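Long-range contacts in serine-rich Repeat Adhesion Glycoprotein (Srr1) (Streptococcus agalactiae, PDB 4MBO), which binds fibrinogen as a surface glycoprotein adhesin and thereby probably helps the bacterium attach to host tissue: residues N172-I177 / I190-P195; G87-T92 / T105-A110; L43-A48 / V120-W125. All blocks are in the same frame, centred on the assembly; numbering follows the deposited sequence. Where two conformers were deposited one is given.

Contact 1 (N172-I177 / I190-P195); sequences NVRSRI and ITQINP
R174 grips the side chain of Q192 across the two antiparallel strands, with two of its nitrogens on a single oxygen. NE and NH2 of R174 lie 3.1 and 2.9 Å from OE1 of Q192, and that oxygen sits at the edge of the guanidinium, in its plane. NH2 uses a lone pair of the carbonyl, whereas NE approaches tilted from the carbonyl plane. A bend at chi3 (55°) of R174 turns the guanidinium toward the neighbouring strand, beside an extended Q192 that points the same way. Both groups have further partners: NH2 of R174 also forms a salt bridge with D242, NH1 donates to the carbonyl of N159, and NE2 of Q192 to that of T241. The guanidinium and the amide are thus fixed in rotation, and the positive charge is probably balanced in part by the carboxylate of D242.

At the N172 end, ND2 of N172 donates to OD1 of N194 over 2.9 Å, nearly straight at 168°, with the amide planes 69° apart. OD1 of N172 rests 3.0 Å from CD of P195 and accepts from the backbone N of E196, while ND2 of N194 reaches the carbonyl of T282. Backbone bonds join R174 with Q192 and R176 with I190 in both directions; the last, from N of N194 to O of N172, is longer at 3.2 Å.

R176 turns its polar end from the strand pair to D38, S243 and Q128. On the opposite face, T191 bonds S299 and S175 bonds Y189. The hairpin of strands 169-181 and 186-202 belongs to an antiparallel sheet of the fibrinogen-binding adhesin domain, flanked by strand 162-165 beside V173 and strand 283-290 beside T191 and I193, while strand 309-316 packs against V173 and S175.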
loop_
_atom_site.group_PDB
_atom_site.type_symbol
_atom_site.label_atom_id
_atom_site.label_comp_id
_atom_site.label_asym_id
_atom_site.label_seq_id
_atom_site.Cartn_x
_atom_site.Cartn_y
_atom_site.Cartn_z
ATOM N N ASN A 172 -22.297 1.530 5.886
ATOM C CA ASN A 172 -21.267 1.398 4.859
ATOM C C ASN A 172 -19.898 1.274 5.518
ATOM O O ASN A 172 -19.652 1.876 6.534
ATOM C CB ASN A 172 -21.294 2.494 3.782
ATOM C CG ASN A 172 -20.899 3.870 4.287
ATOM O OD1 ASN A 172 -19.761 4.277 4.096
ATOM N ND2 ASN A 172 -21.839 4.588 4.905
ATOM N N VAL A 173 -19.016 0.468 4.919
ATOM C CA VAL A 173 -17.723 0.138 5.508
ATOM C C VAL A 173 -16.740 -0.317 4.439
ATOM O O VAL A 173 -17.136 -0.820 3.361
ATOM C CB VAL A 173 -17.923 -0.990 6.583
ATOM C CG1 VAL A 173 -18.243 -2.327 5.896
ATOM C CG2 VAL A 173 -16.727 -1.145 7.521
ATOM N N ARG A 174 -15.460 -0.172 4.741
ATOM C CA ARG A 174 -14.383 -0.669 3.866
ATOM C C ARG A 174 -13.155 -0.949 4.702
ATOM O O ARG A 174 -12.947 -0.294 5.712
ATOM C CB ARG A 174 -14.078 0.323 2.734
ATOM C CG ARG A 174 -13.030 -0.165 1.758
ATOM C CD ARG A 174 -12.910 0.746 0.539
ATOM N NE ARG A 174 -12.650 2.132 0.935
ATOM C CZ ARG A 174 -12.541 3.149 0.079
ATOM N NH1 ARG A 174 -12.626 2.928 -1.230
ATOM N NH2 ARG A 174 -12.349 4.385 0.534
ATOM N N SER A 175 -12.345 -1.936 4.329
ATOM C CA SER A 175 -11.117 -2.202 5.051
ATOM C C SER A 175 -10.015 -2.569 4.090
ATOM O O SER A 175 -10.301 -2.863 2.957
ATOM C CB SER A 175 -11.323 -3.288 6.073
ATOM O OG SER A 175 -11.631 -4.521 5.410
ATOM N N ARG A 176 -8.778 -2.515 4.551
ATOM C CA ARG A 176 -7.620 -2.802 3.699
ATOM C C ARG A 176 -6.383 -3.119 4.512
ATOM O O ARG A 176 -6.115 -2.486 5.514
ATOM C CB ARG A 176 -7.372 -1.551 2.837
ATOM C CG ARG A 176 -6.396 -1.710 1.707
ATOM C CD ARG A 176 -6.381 -0.444 0.840
ATOM N NE ARG A 176 -5.669 -0.778 -0.369
ATOM C CZ ARG A 176 -4.411 -0.484 -0.625
ATOM N NH1 ARG A 176 -3.878 -0.964 -1.731
ATOM N NH2 ARG A 176 -3.672 0.244 0.205
ATOM N N ILE A 177 -5.595 -4.114 4.073
ATOM C CA ILE A 177 -4.302 -4.332 4.619
ATOM C C ILE A 177 -3.453 -3.378 3.794
ATOM O O ILE A 177 -3.299 -3.548 2.563
ATOM C CB ILE A 177 -3.834 -5.783 4.439
ATOM C CG1 ILE A 177 -4.742 -6.691 5.261
ATOM C CG2 ILE A 177 -2.388 -5.884 4.825
ATOM C CD1 ILE A 177 -4.476 -8.173 5.138
ATOM N N ILE A 190 -6.547 -1.542 8.232
ATOM C CA ILE A 190 -7.324 -0.349 8.517
ATOM C C ILE A 190 -8.762 -0.482 8.049
ATOM O O ILE A 190 -9.036 -0.992 6.952
ATOM C CB ILE A 190 -6.671 0.888 7.892
ATOM C CG1 ILE A 190 -5.276 1.061 8.465
ATOM C CG2 ILE A 190 -7.519 2.132 8.188
ATOM C CD1 ILE A 190 -4.580 2.339 8.058
ATOM N N THR A 191 -9.684 -0.044 8.914
ATOM C CA THR A 191 -11.085 -0.067 8.653
ATOM C C THR A 191 -11.649 1.339 8.621
ATOM O O THR A 191 -11.408 2.128 9.560
ATOM C CB THR A 191 -11.833 -0.872 9.748
ATOM O OG1 THR A 191 -11.346 -2.234 9.749
ATOM C CG2 THR A 191 -13.308 -0.926 9.444
ATOM N N GLN A 192 -12.375 1.661 7.552
ATOM C CA GLN A 192 -13.089 2.936 7.460
ATOM C C GLN A 192 -14.561 2.677 7.751
ATOM O O GLN A 192 -15.198 1.834 7.113
ATOM C CB GLN A 192 -12.964 3.568 6.104
ATOM C CG GLN A 192 -11.541 3.947 5.748
ATOM C CD GLN A 192 -11.426 4.398 4.304
ATOM O OE1 GLN A 192 -12.206 3.956 3.431
ATOM N NE2 GLN A 192 -10.435 5.239 4.025
ATOM N N ILE A 193 -15.084 3.393 8.742
ATOM C CA ILE A 193 -16.483 3.318 9.127
ATOM C C ILE A 193 -17.140 4.578 8.552
ATOM O O ILE A 193 -16.728 5.694 8.829
ATOM C CB ILE A 193 -16.633 3.244 10.657
ATOM C CG1 ILE A 193 -16.104 1.892 11.176
ATOM C CG2 ILE A 193 -18.059 3.470 11.121
ATOM C CD1 ILE A 193 -14.678 1.934 11.591
ATOM N N ASN A 194 -18.157 4.392 7.715
ATOM C CA ASN A 194 -18.796 5.480 6.988
ATOM C C ASN A 194 -17.852 6.185 6.006
ATOM O O ASN A 194 -17.807 7.414 5.952
ATOM C CB ASN A 194 -19.461 6.509 7.917
ATOM C CG ASN A 194 -20.469 7.411 7.176
ATOM O OD1 ASN A 194 -20.919 7.107 6.062
ATOM N ND2 ASN A 194 -20.807 8.533 7.793
ATOM N N PRO A 195 -17.130 5.417 5.183
ATOM C CA PRO A 195 -16.286 6.083 4.189
ATOM C C PRO A 195 -17.069 6.909 3.144
ATOM O O PRO A 195 -16.507 7.820 2.503
ATOM C CB PRO A 195 -15.572 4.910 3.495
ATOM C CG PRO A 195 -16.432 3.744 3.712
ATOM C CD PRO A 195 -17.003 3.950 5.108
#

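Contact 2 (G87-T92 / T105-A110); sequences GQLLAT and TWTRYA
Q88 lies across the ring of Y109, crossing it at about a right angle. Its CB sits over the ring face, 3.8 Å from the centroid and displaced toward the CE2 side, a CH-pi contact. Beyond CG, which stands anti to the carbonyl carbon (chi1 -74°), the chain runs on extended and brings CD to 3.5 Å from CE1 of Y109. The amide, inclined 34° to the ring, places NE2 3.3 Å from CE1 of Y109; OE1 comes nearest OH of Y109, at 3.3 Å, but its bond is to OG1 of T86. The phenol OH is bonded to D84, and O of L89 lies at the ring edge.

That same carbonyl accepts from OG1 of T107 at 2.8 Å. With its hydroxyl held between backbone N and carbonyl carbon (chi1 63°), T107 is the N-cap residue of the short, weakly bonded helix 108-111, OG1 accepting from N of A110. N of T107 donates to O of L90, approaching from above the carbonyl plane. CB of A110 and the edge of the W106 ring close around O of L90, while CD2 of L90 touches CB of A110. Paired backbone bonds between T92 and T105 continue the hairpin, and a classic beta bulge at L90 and A91 faces I82.

Donor to O of L89 and acceptor from A110, the threonine hydroxyl has its rotation fixed and ties strand 89-95 to the helix start without any charge.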
loop_
_atom_site.group_PDB
_atom_site.type_symbol
_atom_site.label_atom_id
_atom_site.label_comp_id
_atom_site.label_asym_id
_atom_site.label_seq_id
_atom_site.Cartn_x
_atom_site.Cartn_y
_atom_site.Cartn_z
ATOM N N GLY A 87 27.254 -15.529 -10.775
ATOM C CA GLY A 87 26.471 -15.486 -9.550
ATOM C C GLY A 87 27.063 -14.529 -8.509
ATOM O O GLY A 87 26.557 -14.453 -7.393
ATOM N N GLN A 88 28.108 -13.786 -8.872
ATOM C CA GLN A 88 28.735 -12.841 -7.927
ATOM C C GLN A 88 28.079 -11.450 -7.970
ATOM O O GLN A 88 27.505 -11.057 -8.969
ATOM C CB GLN A 88 30.225 -12.776 -8.173
ATOM C CG GLN A 88 30.951 -14.024 -7.658
ATOM C CD GLN A 88 32.375 -14.090 -8.143
ATOM O OE1 GLN A 88 32.647 -14.586 -9.235
ATOM N NE2 GLN A 88 33.301 -13.630 -7.314
ATOM N N LEU A 89 28.178 -10.712 -6.865
ATOM C CA LEU A 89 27.443 -9.449 -6.730
ATOM C C LEU A 89 28.167 -8.252 -7.368
ATOM O O LEU A 89 29.304 -7.947 -7.010
ATOM C CB LEU A 89 27.139 -9.202 -5.236
ATOM C CG LEU A 89 25.800 -8.551 -4.916
ATOM C CD1 LEU A 89 25.466 -8.653 -3.425
ATOM C CD2 LEU A 89 25.781 -7.122 -5.377
ATOM N N LEU A 90 27.505 -7.620 -8.348
ATOM C CA LEU A 90 28.044 -6.430 -9.029
ATOM C C LEU A 90 27.656 -5.135 -8.313
ATOM O O LEU A 90 28.442 -4.212 -8.228
ATOM C CB LEU A 90 27.532 -6.344 -10.471
ATOM C CG LEU A 90 28.035 -7.407 -11.442
ATOM C CD1 LEU A 90 27.264 -7.239 -12.745
ATOM C CD2 LEU A 90 29.531 -7.331 -11.656
ATOM N N ALA A 91 26.435 -5.071 -7.828
ATOM C CA ALA A 91 25.963 -3.842 -7.183
ATOM C C ALA A 91 24.795 -4.091 -6.286
ATOM O O ALA A 91 23.995 -5.005 -6.530
ATOM C CB ALA A 91 25.554 -2.837 -8.258
ATOM N N THR A 92 24.673 -3.278 -5.236
ATOM C CA THR A 92 23.537 -3.351 -4.363
ATOM C C THR A 92 22.744 -2.062 -4.567
ATOM O O THR A 92 23.307 -1.051 -4.974
ATOM C CB THR A 92 23.983 -3.464 -2.906
ATOM O OG1 THR A 92 24.862 -2.383 -2.603
ATOM C CG2 THR A 92 24.732 -4.761 -2.709
ATOM N N THR A 105 25.060 0.916 -6.023
ATOM C CA THR A 105 26.460 1.136 -5.696
ATOM C C THR A 105 27.300 -0.072 -6.101
ATOM O O THR A 105 27.014 -1.202 -5.673
ATOM C CB THR A 105 26.617 1.393 -4.197
ATOM O OG1 THR A 105 25.766 2.489 -3.804
ATOM C CG2 THR A 105 28.089 1.726 -3.847
ATOM N N TRP A 106 28.310 0.162 -6.938
ATOM C CA TRP A 106 29.169 -0.904 -7.421
ATOM C C TRP A 106 30.034 -1.505 -6.303
ATOM O O TRP A 106 30.580 -0.788 -5.456
ATOM C CB TRP A 106 30.083 -0.404 -8.531
ATOM C CG TRP A 106 29.347 0.085 -9.733
ATOM C CD1 TRP A 106 29.170 1.370 -10.106
ATOM C CD2 TRP A 106 28.653 -0.720 -10.706
ATOM N NE1 TRP A 106 28.399 1.429 -11.238
ATOM C CE2 TRP A 106 28.138 0.146 -11.665
ATOM C CE3 TRP A 106 28.471 -2.106 -10.874
ATOM C CZ2 TRP A 106 27.407 -0.317 -12.788
ATOM C CZ3 TRP A 106 27.752 -2.575 -11.979
ATOM C CH2 TRP A 106 27.211 -1.676 -12.910
ATOM N N THR A 107 30.214 -2.806 -6.359
ATOM C CA THR A 107 31.016 -3.508 -5.361
ATOM C C THR A 107 32.512 -3.566 -5.681
ATOM O O THR A 107 32.972 -3.217 -6.767
ATOM C CB THR A 107 30.529 -4.955 -5.240
ATOM O OG1 THR A 107 30.743 -5.610 -6.504
ATOM C CG2 THR A 107 29.081 -5.038 -4.814
ATOM N N ARG A 108 33.296 -4.029 -4.703
ATOM C CA ARG A 108 34.718 -4.246 -4.907
ATOM C C ARG A 108 34.879 -5.281 -6.028
ATOM O O ARG A 108 35.680 -5.107 -6.939
ATOM C CB ARG A 108 35.375 -4.744 -3.594
ATOM C CG ARG A 108 36.880 -4.914 -3.650
ATOM C CD ARG A 108 37.537 -5.030 -2.255
ATOM N NE ARG A 108 37.096 -3.952 -1.348
ATOM C CZ ARG A 108 36.576 -4.108 -0.131
ATOM N NH1 ARG A 108 36.534 -5.295 0.480
ATOM N NH2 ARG A 108 36.199 -3.038 0.542
ATOM N N TYR A 109 34.063 -6.325 -5.977
ATOM C CA TYR A 109 34.127 -7.367 -7.020
ATOM C C TYR A 109 33.916 -6.749 -8.407
ATOM O O TYR A 109 34.677 -7.000 -9.343
ATOM C CB TYR A 109 33.117 -8.472 -6.762
ATOM C CG TYR A 109 32.980 -9.411 -7.968
ATOM C CD1 TYR A 109 33.990 -10.308 -8.291
ATOM C CD2 TYR A 109 31.859 -9.366 -8.786
ATOM C CE1 TYR A 109 33.882 -11.150 -9.377
ATOM C CE2 TYR A 109 31.738 -10.213 -9.874
ATOM C CZ TYR A 109 32.761 -11.109 -10.169
ATOM O OH TYR A 109 32.694 -11.970 -11.264
ATOM N N ALA A 110 32.898 -5.895 -8.533
ATOM C CA ALA A 110 32.661 -5.252 -9.813
ATOM C C ALA A 110 33.851 -4.446 -10.311
ATOM O O ALA A 110 34.098 -4.405 -11.493
ATOM C CB ALA A 110 31.420 -4.355 -9.741
#

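Contact 3 (L43-A48 / V120-W125)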
loop_
_atom_site.group_PDB
_atom_site.type_symbol
_atom_site.label_atom_id
_atom_site.label_comp_id
_atom_site.label_asym_id
_atom_site.label_seq_id
_atom_site.Cartn_x
_atom_site.Cartn_y
_atom_site.Cartn_z
ATOM N N LEU A 43 3.049 -2.718 -11.928
ATOM C CA LEU A 43 3.733 -2.554 -13.213
ATOM C C LEU A 43 5.081 -3.226 -13.109
ATOM O O LEU A 43 5.480 -3.689 -12.036
ATOM C CB LEU A 43 3.908 -1.081 -13.534
ATOM C CG LEU A 43 2.595 -0.302 -13.681
ATOM C CD1 LEU A 43 2.857 1.197 -13.791
ATOM C CD2 LEU A 43 1.763 -0.815 -14.850
ATOM N N VAL A 44 5.790 -3.321 -14.236
ATOM C CA VAL A 44 7.102 -3.928 -14.240
ATOM C C VAL A 44 8.103 -2.964 -14.894
ATOM O O VAL A 44 7.853 -2.413 -15.972
ATOM C CB VAL A 44 7.099 -5.286 -14.998
ATOM C CG1 VAL A 44 8.518 -5.836 -15.036
ATOM C CG2 VAL A 44 6.193 -6.295 -14.264
ATOM N N LEU A 45 9.203 -2.751 -14.208
ATOM C CA LEU A 45 10.312 -1.949 -14.705
ATOM C C LEU A 45 11.461 -2.847 -15.127
ATOM O O LEU A 45 11.867 -3.749 -14.387
ATOM C CB LEU A 45 10.811 -1.040 -13.588
ATOM C CG LEU A 45 12.115 -0.259 -13.850
ATOM C CD1 LEU A 45 11.927 0.712 -15.008
ATOM C CD2 LEU A 45 12.548 0.476 -12.591
ATOM N N ASN A 46 12.007 -2.582 -16.307
ATOM C CA ASN A 46 13.225 -3.268 -16.654
ATOM C C ASN A 46 14.223 -2.307 -17.280
ATOM O O ASN A 46 13.847 -1.310 -17.918
ATOM C CB ASN A 46 12.993 -4.449 -17.559
ATOM C CG ASN A 46 12.689 -4.055 -18.953
ATOM O OD1 ASN A 46 11.566 -3.727 -19.274
ATOM N ND2 ASN A 46 13.701 -4.137 -19.832
ATOM N N PHE A 47 15.500 -2.581 -17.054
ATOM C CA PHE A 47 16.560 -1.781 -17.645
ATOM C C PHE A 47 17.793 -2.636 -17.833
ATOM O O PHE A 47 17.943 -3.688 -17.209
ATOM C CB PHE A 47 16.859 -0.510 -16.811
ATOM C CG PHE A 47 17.277 -0.763 -15.398
ATOM C CD1 PHE A 47 18.612 -0.956 -15.081
ATOM C CD2 PHE A 47 16.329 -0.764 -14.383
ATOM C CE1 PHE A 47 18.994 -1.186 -13.760
ATOM C CE2 PHE A 47 16.712 -0.984 -13.072
ATOM C CZ PHE A 47 18.031 -1.200 -12.774
ATOM N N ALA A 48 18.690 -2.168 -18.699
ATOM C CA ALA A 48 19.919 -2.881 -18.958
ATOM C C ALA A 48 20.916 -1.905 -19.554
ATOM O O ALA A 48 20.532 -0.875 -20.133
ATOM C CB ALA A 48 19.665 -4.021 -19.929
ATOM N N VAL A 120 18.178 -5.764 -15.205
ATOM C CA VAL A 120 17.283 -5.846 -14.071
ATOM C C VAL A 120 15.814 -5.771 -14.477
ATOM O O VAL A 120 15.447 -5.022 -15.416
ATOM C CB VAL A 120 17.551 -4.639 -13.122
ATOM C CG1 VAL A 120 16.540 -4.582 -11.966
ATOM C CG2 VAL A 120 18.968 -4.687 -12.581
ATOM N N ASN A 121 15.014 -6.597 -13.790
ATOM C CA ASN A 121 13.563 -6.587 -13.862
ATOM C C ASN A 121 13.082 -6.447 -12.424
ATOM O O ASN A 121 13.653 -7.059 -11.509
ATOM C CB ASN A 121 13.004 -7.895 -14.404
ATOM C CG ASN A 121 13.306 -8.107 -15.861
ATOM O OD1 ASN A 121 12.861 -7.347 -16.725
ATOM N ND2 ASN A 121 14.001 -9.177 -16.151
ATOM N N MET A 122 12.088 -5.599 -12.189
ATOM C CA MET A 122 11.509 -5.532 -10.848
ATOM C C MET A 122 10.096 -4.954 -10.899
ATOM O O MET A 122 9.750 -4.189 -11.825
ATOM C CB MET A 122 12.354 -4.650 -9.937
ATOM C CG MET A 122 12.152 -3.201 -10.219
ATOM S SD MET A 122 13.076 -2.124 -9.088
ATOM C CE MET A 122 14.652 -2.404 -9.780
ATOM N N PRO A 123 9.260 -5.335 -9.923
ATOM C CA PRO A 123 7.953 -4.705 -9.861
ATOM C C PRO A 123 8.037 -3.273 -9.330
ATOM O O PRO A 123 8.879 -2.936 -8.491
ATOM C CB PRO A 123 7.165 -5.591 -8.875
ATOM C CG PRO A 123 8.204 -6.177 -8.023
ATOM C CD PRO A 123 9.403 -6.397 -8.924
ATOM N N VAL A 124 7.182 -2.436 -9.874
ATOM C CA VAL A 124 7.008 -1.061 -9.386
ATOM C C VAL A 124 5.506 -0.809 -9.293
ATOM O O VAL A 124 4.731 -1.375 -10.049
ATOM C CB VAL A 124 7.684 0.014 -10.239
ATOM C CG1 VAL A 124 9.198 -0.108 -10.178
ATOM C CG2 VAL A 124 7.208 0.018 -11.664
ATOM N N TRP A 125 5.117 0.056 -8.354
ATOM C CA TRP A 125 3.733 0.338 -8.089
ATOM C C TRP A 125 3.418 1.825 -8.166
ATOM O O TRP A 125 4.242 2.654 -7.746
ATOM C CB TRP A 125 3.400 -0.061 -6.640
ATOM C CG TRP A 125 3.278 -1.503 -6.350
ATOM C CD1 TRP A 125 2.114 -2.198 -6.212
ATOM C CD2 TRP A 125 4.332 -2.423 -6.100
ATOM N NE1 TRP A 125 2.379 -3.497 -5.907
ATOM C CE2 TRP A 125 3.734 -3.664 -5.816
ATOM C CE3 TRP A 125 5.737 -2.309 -6.048
ATOM C CZ2 TRP A 125 4.476 -4.812 -5.541
ATOM C CZ3 TRP A 125 6.476 -3.454 -5.750
ATOM C CH2 TRP A 125 5.841 -4.679 -5.496
#
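F47 and V120 form the apolar centre, lying side by side and pointing the same way. CB of V120 sits over one face of the phenyl ring, 3.8 Å from its centroid, and the closest carbon is CZ of F47 at 3.5 Å. A chi1 of 59° swings the ring of F47 back over the partner strand. CE of M122, turned by the bend at chi3 (74°), meets the ring edge near CE2 of F47 at 4.1 Å. Farther along this face, CG1 of V124 packs on CB of L45 at 3.9 Å, and CG2 of V124 on CB of L43. F60, V62 and Y104 from the facing sheet and I22 from strand 20-25 pack against this face.

Outward, six backbone bonds link L43 with V124, L45 with M122 and F47 with V120, each pair in both directions. On the other face V44, N46, N121 and P123 form the more polar side. Here OD1 of N121, in the conformer given, comes close to CB of N46, a doubtful contact because N121 has two conformers; OD1 of N46 is bonded to K25.

Two twisted antiparallel strands, apolar inward and more polar outward, with another sheet against the apolar face, are characteristic of the beta sandwich of an immunoglobulin-like domain.

How the contacts relate
After strands 20-25 and 34-36 the chain enters strand 43-51, which waits for its partner until strand 116-126 returns; contact 3 thus closes a loop of 71 residues and joins the two central strands of a four-stranded sheet. Contact 2 is nested inside that loop. It joins strands 89-95 and 101-106 of the facing seven-stranded sheet and takes in the start of helix 108-111, after which the chain runs into strand 116-126. Both lie within the bacterial Ig domain, centres about 19 Å apart. Contact 1 follows in series, pairing two strands of a sheet in the C-terminal part of the fibrinogen-binding adhesin. Its centre is about 31 Å from that of contact 3, and no contacts cross.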